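PDB 6CHJ: diacylglycerol O-acyltransferase from Marinobacter hydrocarbonoclasticus, which probably transfers the acyl group of acyl-CoA to diacylglycerol, or to long-chain alcohols to give wax esters. Local coordinates for residues T199-I211 and A357-W371. Sequence-based numbering, arbitrary orientation.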
loop_
_atom_site.group_PDB
_atom_site.type_symbol
_atom_site.label_atom_id
_atom_site.label_comp_id
_atom_site.label_asym_id
_atom_site.label_seq_id
_atom_site.Cartn_x
_atom_site.Cartn_y
_atom_site.Cartn_z
ATOM N N THR B 199 -2.508 22.680 14.047
ATOM C CA THR B 199 -2.383 22.853 12.610
ATOM C C THR B 199 -0.956 23.286 12.283
ATOM O O THR B 199 -0.220 23.761 13.154
ATOM C CB THR B 199 -3.385 23.882 12.089
ATOM O OG1 THR B 199 -3.482 23.769 10.665
ATOM C CG2 THR B 199 -2.927 25.292 12.437
ATOM N N ILE B 200 -0.554 23.112 11.019
ATOM C CA ILE B 200 0.841 23.400 10.659
ATOM C C ILE B 200 1.210 24.868 10.873
ATOM O O ILE B 200 2.280 25.124 11.449
ATOM C CB ILE B 200 1.131 22.915 9.209
ATOM C CG1 ILE B 200 1.396 21.410 9.191
ATOM C CG2 ILE B 200 2.355 23.640 8.640
ATOM C CD1 ILE B 200 1.729 20.876 7.819
ATOM N N PRO B 201 0.398 25.851 10.474
ATOM C CA PRO B 201 0.751 27.236 10.837
ATOM C C PRO B 201 0.904 27.451 12.338
ATOM O O PRO B 201 1.825 28.168 12.764
ATOM C CB PRO B 201 -0.403 28.050 10.248
ATOM C CG PRO B 201 -0.852 27.245 9.081
ATOM C CD PRO B 201 -0.746 25.816 9.538
ATOM N N THR B 202 0.053 26.823 13.155
ATOM C CA THR B 202 0.128 27.026 14.601
ATOM C C THR B 202 1.458 26.535 15.165
ATOM O O THR B 202 2.156 27.268 15.876
ATOM C CB THR B 202 -1.039 26.327 15.303
ATOM O OG1 THR B 202 -2.230 27.102 15.127
ATOM C CG2 THR B 202 -0.747 26.167 16.794
ATOM N N VAL B 203 1.823 25.287 14.872
ATOM C CA VAL B 203 3.076 24.779 15.419
ATOM C C VAL B 203 4.273 25.378 14.681
ATOM O O VAL B 203 5.357 25.520 15.261
ATOM C CB VAL B 203 3.062 23.242 15.390
ATOM C CG1 VAL B 203 2.597 22.804 14.050
ATOM C CG2 VAL B 203 4.441 22.660 15.713
ATOM N N ALA B 204 4.105 25.775 13.414
ATOM C CA ALA B 204 5.202 26.476 12.751
ATOM C C ALA B 204 5.437 27.839 13.383
ATOM O O ALA B 204 6.578 28.306 13.457
ATOM C CB ALA B 204 4.937 26.628 11.252
ATOM N N LYS B 205 4.376 28.481 13.863
ATOM C CA LYS B 205 4.566 29.782 14.482
ATOM C C LYS B 205 5.216 29.647 15.857
ATOM O O LYS B 205 6.105 30.436 16.201
ATOM C CB LYS B 205 3.237 30.529 14.518
ATOM C CG LYS B 205 3.094 31.410 13.292
ATOM C CD LYS B 205 1.678 31.611 12.856
ATOM C CE LYS B 205 1.633 32.434 11.574
ATOM N NZ LYS B 205 0.224 32.701 11.165
ATOM N N GLU B 206 4.850 28.617 16.627
ATOM C CA GLU B 206 5.607 28.321 17.842
ATOM C C GLU B 206 7.081 28.050 17.548
ATOM O O GLU B 206 7.934 28.248 18.427
ATOM C CB GLU B 206 4.993 27.127 18.572
ATOM C CG GLU B 206 5.346 27.076 20.052
ATOM C CD GLU B 206 5.202 28.431 20.727
ATOM O OE1 GLU B 206 4.056 28.863 20.995
ATOM O OE2 GLU B 206 6.248 29.073 20.975
ATOM N N LEU B 207 7.406 27.611 16.330
ATOM C CA LEU B 207 8.807 27.425 15.984
ATOM C C LEU B 207 9.494 28.765 15.731
ATOM O O LEU B 207 10.627 28.972 16.179
ATOM C CB LEU B 207 8.931 26.496 14.770
ATOM C CG LEU B 207 9.075 25.004 15.094
ATOM C CD1 LEU B 207 8.835 24.136 13.847
ATOM C CD2 LEU B 207 10.437 24.705 15.734
ATOM N N LEU B 208 8.824 29.694 15.037
ATOM C CA LEU B 208 9.386 31.037 14.874
ATOM C C LEU B 208 9.632 31.696 16.228
ATOM O O LEU B 208 10.722 32.224 16.481
ATOM C CB LEU B 208 8.467 31.905 14.007
ATOM C CG LEU B 208 8.391 31.558 12.513
ATOM C CD1 LEU B 208 7.191 32.234 11.859
ATOM C CD2 LEU B 208 9.683 31.889 11.754
ATOM N N LYS B 209 8.636 31.655 17.124
ATOM C CA LYS B 209 8.805 32.249 18.450
ATOM C C LYS B 209 9.993 31.630 19.177
ATOM O O LYS B 209 10.838 32.342 19.733
ATOM C CB LYS B 209 7.524 32.088 19.278
ATOM C CG LYS B 209 7.680 32.559 20.732
ATOM C CD LYS B 209 6.489 32.197 21.624
ATOM C CE LYS B 209 6.843 32.355 23.105
ATOM N NZ LYS B 209 5.701 32.054 24.015
ATOM N N THR B 210 10.075 30.299 19.179
ATOM C CA THR B 210 11.229 29.640 19.778
ATOM C C THR B 210 12.516 30.097 19.110
ATOM O O THR B 210 13.517 30.358 19.788
ATOM C CB THR B 210 11.084 28.117 19.675
ATOM O OG1 THR B 210 9.904 27.686 20.372
ATOM C CG2 THR B 210 12.316 27.413 20.246
ATOM N N ILE B 211 12.509 30.218 17.779
ATOM C CA ILE B 211 13.741 30.572 17.073
ATOM C C ILE B 211 14.127 32.018 17.362
ATOM O O ILE B 211 15.308 32.334 17.558
ATOM C CB ILE B 211 13.598 30.319 15.557
ATOM C CG1 ILE B 211 13.560 28.824 15.242
ATOM C CG2 ILE B 211 14.732 30.991 14.785
ATOM C CD1 ILE B 211 12.922 28.535 13.909
ATOM N N ALA B 357 15.951 23.659 15.282
ATOM C CA ALA B 357 14.646 24.305 15.161
ATOM C C ALA B 357 14.435 25.018 13.832
ATOM O O ALA B 357 13.316 24.939 13.300
ATOM C CB ALA B 357 14.428 25.291 16.323
ATOM N N PRO B 358 15.405 25.747 13.268
ATOM C CA PRO B 358 15.178 26.302 11.921
ATOM C C PRO B 358 15.012 25.228 10.863
ATOM O O PRO B 358 14.191 25.391 9.954
ATOM C CB PRO B 358 16.431 27.153 11.669
ATOM C CG PRO B 358 17.011 27.398 13.029
ATOM C CD PRO B 358 16.700 26.192 13.827
ATOM N N ALA B 359 15.778 24.138 10.943
ATOM C CA ALA B 359 15.595 23.055 9.983
ATOM C C ALA B 359 14.201 22.445 10.113
ATOM O O ALA B 359 13.558 22.127 9.102
ATOM C CB ALA B 359 16.680 21.991 10.165
ATOM N N ALA B 360 13.705 22.302 11.350
ATOM C CA ALA B 360 12.359 21.768 11.540
ATOM C C ALA B 360 11.318 22.668 10.894
ATOM O O ALA B 360 10.388 22.178 10.244
ATOM C CB ALA B 360 12.058 21.582 13.025
ATOM N N PHE B 361 11.473 23.989 11.040
ATOM C CA PHE B 361 10.540 24.917 10.410
ATOM C C PHE B 361 10.571 24.770 8.901
ATOM O O PHE B 361 9.525 24.867 8.238
ATOM C CB PHE B 361 10.857 26.372 10.794
ATOM C CG PHE B 361 9.991 27.391 10.074
ATOM C CD1 PHE B 361 8.791 27.823 10.635
ATOM C CD2 PHE B 361 10.371 27.916 8.841
ATOM C CE1 PHE B 361 7.978 28.746 9.975
ATOM C CE2 PHE B 361 9.565 28.845 8.176
ATOM C CZ PHE B 361 8.361 29.256 8.749
ATOM N N HIS B 362 11.762 24.555 8.332
ATOM C CA HIS B 362 11.830 24.454 6.878
ATOM C C HIS B 362 11.234 23.135 6.378
ATOM O O HIS B 362 10.505 23.135 5.381
ATOM C CB HIS B 362 13.254 24.594 6.366
ATOM C CG HIS B 362 13.339 24.515 4.873
ATOM N ND1 HIS B 362 12.507 25.245 4.048
ATOM C CD2 HIS B 362 14.121 23.766 4.056
ATOM C CE1 HIS B 362 12.786 24.966 2.787
ATOM N NE2 HIS B 362 13.762 24.071 2.764
ATOM N N LEU B 363 11.573 22.007 7.031
ATOM C CA LEU B 363 10.978 20.708 6.687
ATOM C C LEU B 363 9.454 20.775 6.682
ATOM O O LEU B 363 8.809 20.368 5.707
ATOM C CB LEU B 363 11.451 19.630 7.666
ATOM C CG LEU B 363 12.936 19.364 7.428
ATOM C CD1 LEU B 363 13.571 18.589 8.557
ATOM C CD2 LEU B 363 13.106 18.644 6.097
ATOM N N LEU B 364 8.876 21.342 7.752
ATOM C CA LEU B 364 7.428 21.386 7.908
ATOM C C LEU B 364 6.763 22.289 6.876
ATOM O O LEU B 364 5.623 22.034 6.463
ATOM C CB LEU B 364 7.074 21.864 9.319
ATOM C CG LEU B 364 7.123 20.803 10.423
ATOM C CD1 LEU B 364 7.085 21.459 11.800
ATOM C CD2 LEU B 364 5.975 19.787 10.264
ATOM N N THR B 365 7.434 23.364 6.469
ATOM C CA THR B 365 6.737 24.384 5.696
ATOM C C THR B 365 7.282 24.615 4.300
ATOM O O THR B 365 6.513 25.040 3.428
ATOM C CB THR B 365 6.724 25.728 6.444
ATOM O OG1 THR B 365 8.013 26.358 6.349
ATOM C CG2 THR B 365 6.303 25.541 7.920
ATOM N N GLY B 366 8.566 24.331 4.049
ATOM C CA GLY B 366 9.154 24.686 2.773
ATOM C C GLY B 366 9.261 26.180 2.537
ATOM O O GLY B 366 9.441 26.601 1.392
ATOM N N LEU B 367 9.167 27.000 3.591
ATOM C CA LEU B 367 9.192 28.457 3.465
ATOM C C LEU B 367 10.506 29.088 3.908
ATOM O O LEU B 367 10.563 30.316 4.040
ATOM C CB LEU B 367 8.047 29.084 4.261
ATOM C CG LEU B 367 6.678 28.802 3.662
ATOM C CD1 LEU B 367 5.596 29.556 4.429
ATOM C CD2 LEU B 367 6.699 29.172 2.185
ATOM N N ALA B 368 11.563 28.284 4.140
ATOM C CA ALA B 368 12.846 28.789 4.616
ATOM C C ALA B 368 14.045 28.009 4.035
ATOM O O ALA B 368 14.847 27.433 4.789
ATOM C CB ALA B 368 12.847 28.764 6.152
ATOM N N PRO B 369 14.228 28.024 2.703
ATOM C CA PRO B 369 15.292 27.215 2.077
ATOM C C PRO B 369 16.683 27.434 2.651
ATOM O O PRO B 369 17.489 26.491 2.728
ATOM C CB PRO B 369 15.229 27.650 0.603
ATOM C CG PRO B 369 14.492 28.954 0.596
ATOM C CD PRO B 369 13.494 28.825 1.704
ATOM N N LYS B 370 16.994 28.667 3.040
ATOM C CA LYS B 370 18.280 28.948 3.652
ATOM C C LYS B 370 18.472 28.198 4.968
ATOM O O LYS B 370 19.608 28.086 5.440
ATOM C CB LYS B 370 18.428 30.450 3.887
ATOM C CG LYS B 370 18.931 31.249 2.685
ATOM C CD LYS B 370 18.872 32.771 2.977
ATOM C CE LYS B 370 20.194 33.470 2.671
ATOM N NZ LYS B 370 20.445 34.696 3.511
ATOM N N TRP B 371 17.401 27.691 5.578
ATOM C CA TRP B 371 17.494 26.974 6.848
ATOM C C TRP B 371 17.580 25.454 6.669
ATOM O O TRP B 371 17.516 24.730 7.666
ATOM C CB TRP B 371 16.302 27.332 7.772
ATOM C CG TRP B 371 16.357 28.751 8.361
ATOM C CD1 TRP B 371 17.425 29.611 8.326
ATOM C CD2 TRP B 371 15.300 29.462 9.050
ATOM N NE1 TRP B 371 17.098 30.796 8.931
ATOM C CE2 TRP B 371 15.806 30.739 9.385
ATOM C CE3 TRP B 371 13.986 29.146 9.410
ATOM C CZ2 TRP B 371 15.043 31.697 10.067
ATOM C CZ3 TRP B 371 13.227 30.109 10.091
ATOM C CH2 TRP B 371 13.765 31.362 10.411
#
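Two nearly antiparallel helices, 155° between their N-to-C directions, meet here through knobs-into-holes packing, and no hydrogen bond crosses the apolar seam. L207 is one knob: it drops among A357, A360, F361 and L364, its CD1 meeting CD1 of L364 at 3.8 Å, the two leucines crossing at about a right angle. Small A357 and A360 let the branched leucine come close to the backbone. The reciprocal knob is F361, whose CG stands anti to its backbone N (chi1 175°), sending the ring among A204, L207, L208 and I211. L208 CD2 makes a CH-pi contact over one ring face, 4.3 Å from the centroid, while A204 O lies at the edge, 3.6 Å from F361 CD1. The pairing joins helix 200-212 of the catalytic domain to the C-terminal end of helix 345-365 in the WS/DGAT C-terminal domain. On the opposite ring face sits T365 OG1, which donates a hydrogen bond to F361 O (2.8 Å) and accepts one from L367 N in an ST turn, while T365 CG2 packs on A204 CB at 3.8 Å. A valine here would probably leave L367 N without its side-chain acceptor and F361 O without the hydroxyl donor, losing the ST turn. I211 CD1 reaches P358 CA (3.7 Å) and, obliquely, the W371 ring.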